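Local atomic coordinates of P450 epoxidase (Sorangium cellulosum, PDB entry 1Q5D), a protein that belongs to the cytochrome P450 family and carries a haem group beside a pocket that holds EPB. Residues A[181-192]-A[398-406]. Numbering follows the deposited sequence.
Sequences RALGVGLVPRVD and GYHPAFRNI. With EPB (7,11-dihydroxy-8,8,10,12,16-pentamethyl-3-[1-methyl-2-(2-methyl-thiazol-4-yl)vinyl]-4,17-dioxabicyclo[14.1.0]heptadecane-5,9-dione), chain C.
Arg-181 meets His-400 through one face of its guanidinium. His-400 CD2 sits over the centre of that face, 3.6 Å from Arg-181 CZ, with the planes 44° apart. The arginine chain is extended from CG to NE, which carries it past the imidazole to Asp-192. There Arg-181 NE meets Asp-192 OD2 on its syn side at 2.6 Å, nearly in the guanidinium plane. A second, weak bond from Arg-181 NH2 to Asp-192 OD1 makes the salt bridge two-pronged and probably restricts guanidinium rotation. The imidazole is held in turn: His-400 ND1 accepts a hydrogen bond from Ala-402 N in the ring plane at 2.9 Å.

Pro-401 projects toward segment 181-192. Its CB meets Val-188 CG2 at 3.7 Å, and its CD lies 3.5 Å from Asp-192 OD2. One water joins the carbonyls of Arg-190 and Tyr-399. Another binds Tyr-399 N and Asn-405 ND2.

Val-188 and Ala-402 line the EPB pocket; Ala-402 CB is 3.3 Å from EPB O12. The contact joins helix 169-182 and the loop after it to the loop between strands 396-397 and 406-412. Helix 195-218 packs on Arg-181 and Val-191, strand 325-329 on Val-188, and helix 257-272 on Phe-403 and Asn-405.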
# COMPACT_ATOMS: atom_id res chain seq x y z
N ARG A 181 6.35 0.26 8.94
CA ARG A 181 7.50 1.12 9.26
C ARG A 181 8.70 0.33 9.75
O ARG A 181 9.84 0.61 9.35
CB ARG A 181 7.13 2.12 10.36
CG ARG A 181 6.27 3.29 9.93
CD ARG A 181 5.85 4.18 11.10
NE ARG A 181 5.53 5.54 10.69
CZ ARG A 181 4.30 6.04 10.72
NH1 ARG A 181 3.28 5.28 11.10
NH2 ARG A 181 4.09 7.29 10.33
N ALA A 182 8.46 -0.64 10.63
CA ALA A 182 9.55 -1.42 11.23
C ALA A 182 10.30 -2.21 10.17
O ALA A 182 11.52 -2.40 10.26
CB ALA A 182 9.02 -2.36 12.31
N LEU A 183 9.57 -2.69 9.17
CA LEU A 183 10.20 -3.44 8.08
C LEU A 183 11.17 -2.56 7.30
O LEU A 183 12.00 -3.06 6.53
CB LEU A 183 9.13 -4.02 7.14
CG LEU A 183 8.42 -5.27 7.67
CD1 LEU A 183 7.30 -5.70 6.70
CD2 LEU A 183 9.38 -6.43 7.96
N GLY A 184 11.08 -1.25 7.49
CA GLY A 184 12.00 -0.34 6.82
C GLY A 184 13.30 -0.07 7.56
O GLY A 184 14.22 0.52 6.98
N VAL A 185 13.37 -0.47 8.83
CA VAL A 185 14.54 -0.19 9.67
C VAL A 185 15.71 -1.00 9.16
O VAL A 185 15.67 -2.23 9.11
CB VAL A 185 14.30 -0.53 11.17
CG1 VAL A 185 15.61 -0.36 11.99
CG2 VAL A 185 13.21 0.35 11.76
N GLY A 186 16.75 -0.29 8.72
CA GLY A 186 17.93 -0.94 8.19
C GLY A 186 17.84 -1.17 6.69
O GLY A 186 18.80 -1.63 6.08
N LEU A 187 16.68 -0.85 6.10
CA LEU A 187 16.45 -1.07 4.68
C LEU A 187 16.32 0.26 3.97
O LEU A 187 17.00 0.50 2.98
CB LEU A 187 15.17 -1.89 4.45
CG LEU A 187 14.84 -2.36 3.02
CD1 LEU A 187 14.58 -1.20 2.09
CD2 LEU A 187 15.92 -3.25 2.43
N VAL A 188 15.44 1.12 4.47
CA VAL A 188 15.25 2.46 3.90
C VAL A 188 15.68 3.54 4.91
O VAL A 188 15.54 3.36 6.12
CB VAL A 188 13.78 2.68 3.42
CG1 VAL A 188 13.38 1.64 2.41
CG2 VAL A 188 12.82 2.67 4.59
N PRO A 189 16.19 4.65 4.37
CA PRO A 189 16.92 5.72 5.09
C PRO A 189 16.44 6.35 6.42
O PRO A 189 17.30 6.61 7.29
CB PRO A 189 17.01 6.84 4.03
CG PRO A 189 17.01 6.16 2.77
CD PRO A 189 16.15 4.92 2.92
N ARG A 190 15.16 6.65 6.57
CA ARG A 190 14.69 7.47 7.69
C ARG A 190 13.32 7.01 8.16
O ARG A 190 12.29 7.58 7.79
CB ARG A 190 14.56 8.94 7.28
CG ARG A 190 15.89 9.64 6.85
CD ARG A 190 15.76 11.14 6.66
NE ARG A 190 16.86 11.69 5.85
CZ ARG A 190 16.91 12.95 5.43
NH1 ARG A 190 15.96 13.81 5.76
NH2 ARG A 190 17.93 13.37 4.68
N VAL A 191 13.29 5.95 8.96
CA VAL A 191 12.03 5.48 9.53
C VAL A 191 11.63 6.47 10.63
O VAL A 191 12.43 6.75 11.53
CB VAL A 191 12.19 4.05 10.09
CG1 VAL A 191 10.94 3.60 10.83
CG2 VAL A 191 12.53 3.09 8.97
N ASP A 192 10.41 6.99 10.55
CA ASP A 192 10.03 8.18 11.32
C ASP A 192 9.38 7.93 12.69
O ASP A 192 8.38 8.56 13.02
CB ASP A 192 9.11 9.07 10.46
CG ASP A 192 7.73 8.43 10.18
OD1 ASP A 192 6.77 9.20 9.93
OD2 ASP A 192 7.52 7.19 10.20
N GLY A 398 3.40 14.15 6.11
CA GLY A 398 4.46 13.77 7.03
C GLY A 398 5.70 13.22 6.36
O GLY A 398 5.97 13.54 5.19
N TYR A 399 6.43 12.37 7.07
CA TYR A 399 7.72 11.83 6.60
C TYR A 399 7.80 10.30 6.73
O TYR A 399 8.87 9.76 7.04
CB TYR A 399 8.87 12.46 7.39
CG TYR A 399 8.98 13.95 7.26
CD1 TYR A 399 8.54 14.80 8.28
CD2 TYR A 399 9.52 14.52 6.12
CE1 TYR A 399 8.63 16.17 8.15
CE2 TYR A 399 9.61 15.89 5.99
CZ TYR A 399 9.18 16.71 7.00
OH TYR A 399 9.29 18.07 6.83
N HIS A 400 6.68 9.62 6.53
CA HIS A 400 6.68 8.15 6.48
C HIS A 400 7.71 7.67 5.44
O HIS A 400 7.78 8.22 4.34
CB HIS A 400 5.27 7.65 6.12
CG HIS A 400 5.09 6.17 6.28
ND1 HIS A 400 5.75 5.26 5.49
CD2 HIS A 400 4.31 5.45 7.12
CE1 HIS A 400 5.39 4.04 5.84
NE2 HIS A 400 4.53 4.13 6.84
N PRO A 401 8.51 6.67 5.79
CA PRO A 401 9.59 6.22 4.90
C PRO A 401 9.10 5.65 3.57
O PRO A 401 9.87 5.64 2.60
CB PRO A 401 10.27 5.11 5.71
CG PRO A 401 9.27 4.68 6.72
CD PRO A 401 8.49 5.92 7.06
N ALA A 402 7.85 5.19 3.52
CA ALA A 402 7.33 4.58 2.29
C ALA A 402 6.25 5.40 1.58
O ALA A 402 6.07 5.27 0.37
CB ALA A 402 6.80 3.16 2.57
N PHE A 403 5.52 6.22 2.32
CA PHE A 403 4.36 6.88 1.76
C PHE A 403 4.47 8.38 1.83
O PHE A 403 5.08 8.94 2.76
CB PHE A 403 3.10 6.48 2.54
CG PHE A 403 2.80 5.01 2.49
CD1 PHE A 403 2.77 4.26 3.66
CD2 PHE A 403 2.50 4.39 1.29
CE1 PHE A 403 2.47 2.90 3.62
CE2 PHE A 403 2.19 3.04 1.23
CZ PHE A 403 2.19 2.29 2.40
N ARG A 404 3.85 9.03 0.86
CA ARG A 404 3.58 10.45 0.96
C ARG A 404 2.35 10.56 1.88
O ARG A 404 1.24 10.82 1.41
CB ARG A 404 3.29 11.04 -0.43
CG ARG A 404 4.35 10.74 -1.51
CD ARG A 404 3.92 11.09 -2.96
NE ARG A 404 3.28 12.41 -2.99
CZ ARG A 404 2.30 12.76 -3.81
NH1 ARG A 404 1.84 11.90 -4.71
NH2 ARG A 404 1.78 13.97 -3.73
N ASN A 405 2.57 10.36 3.18
CA ASN A 405 1.47 10.19 4.12
C ASN A 405 0.76 11.50 4.46
O ASN A 405 1.40 12.47 4.91
CB ASN A 405 1.96 9.49 5.41
CG ASN A 405 3.09 10.26 6.12
OD1 ASN A 405 4.04 10.72 5.49
ND2 ASN A 405 2.98 10.39 7.46
N ILE A 406 -0.54 11.54 4.23
CA ILE A 406 -1.34 12.68 4.65
C ILE A 406 -1.74 12.50 6.10
O ILE A 406 -2.37 11.49 6.46
CB ILE A 406 -2.62 12.83 3.79
CG1 ILE A 406 -2.26 13.06 2.33
CG2 ILE A 406 -3.44 14.01 4.30
CD1 ILE A 406 -3.48 13.07 1.37
O16 EPB C . 4.07 -0.46 3.77
C51 EPB C . 3.27 0.27 -0.93
O41 EPB C . 1.91 -2.03 -0.68
C5 EPB C . 3.05 -1.18 -0.74
C4 EPB C . 2.61 -2.02 0.57
C16 EPB C . 4.99 -0.97 3.25
O1 EPB C . 4.99 -2.19 2.59
C2 EPB C . 3.74 -3.09 2.51
C3 EPB C . 3.32 -3.19 0.99
C20 EPB C . 4.29 -4.46 3.09
C21 EPB C . 4.53 -4.37 4.59
C22 EPB C . 4.49 -5.57 2.32
C23 EPB C . 5.02 -6.90 2.63
N26 EPB C . 6.02 -7.02 3.58
C25 EPB C . 6.40 -8.32 3.73
C27 EPB C . 7.45 -8.65 4.72
C24 EPB C . 4.68 -8.06 2.04
S1 EPB C . 5.59 -9.36 2.70
C15 EPB C . 6.38 -0.27 3.25
C14 EPB C . 7.63 -1.21 3.56
O14 EPB C . 7.26 -1.85 4.77
C13 EPB C . 9.09 -0.50 3.57
C29 EPB C . 9.11 0.57 4.72
C30 EPB C . 10.16 -1.52 3.94
C12 EPB C . 9.40 0.28 2.17
O12 EPB C . 9.61 1.53 2.15
C11 EPB C . 9.46 -0.41 0.75
C28 EPB C . 10.79 0.08 0.13
C10 EPB C . 8.09 -0.34 0.15
O10 EPB C . 7.79 1.03 -0.26
C9 EPB C . 8.08 -1.28 -1.03
C91 EPB C . 8.29 -2.65 -0.57
C8 EPB C . 6.78 -1.43 -1.73
C7 EPB C . 5.55 -0.68 -1.07
C6 EPB C . 4.55 -1.93 -0.88
O HOH W 1 11.26 9.94 7.79
O HOH W 2 5.32 11.11 9.47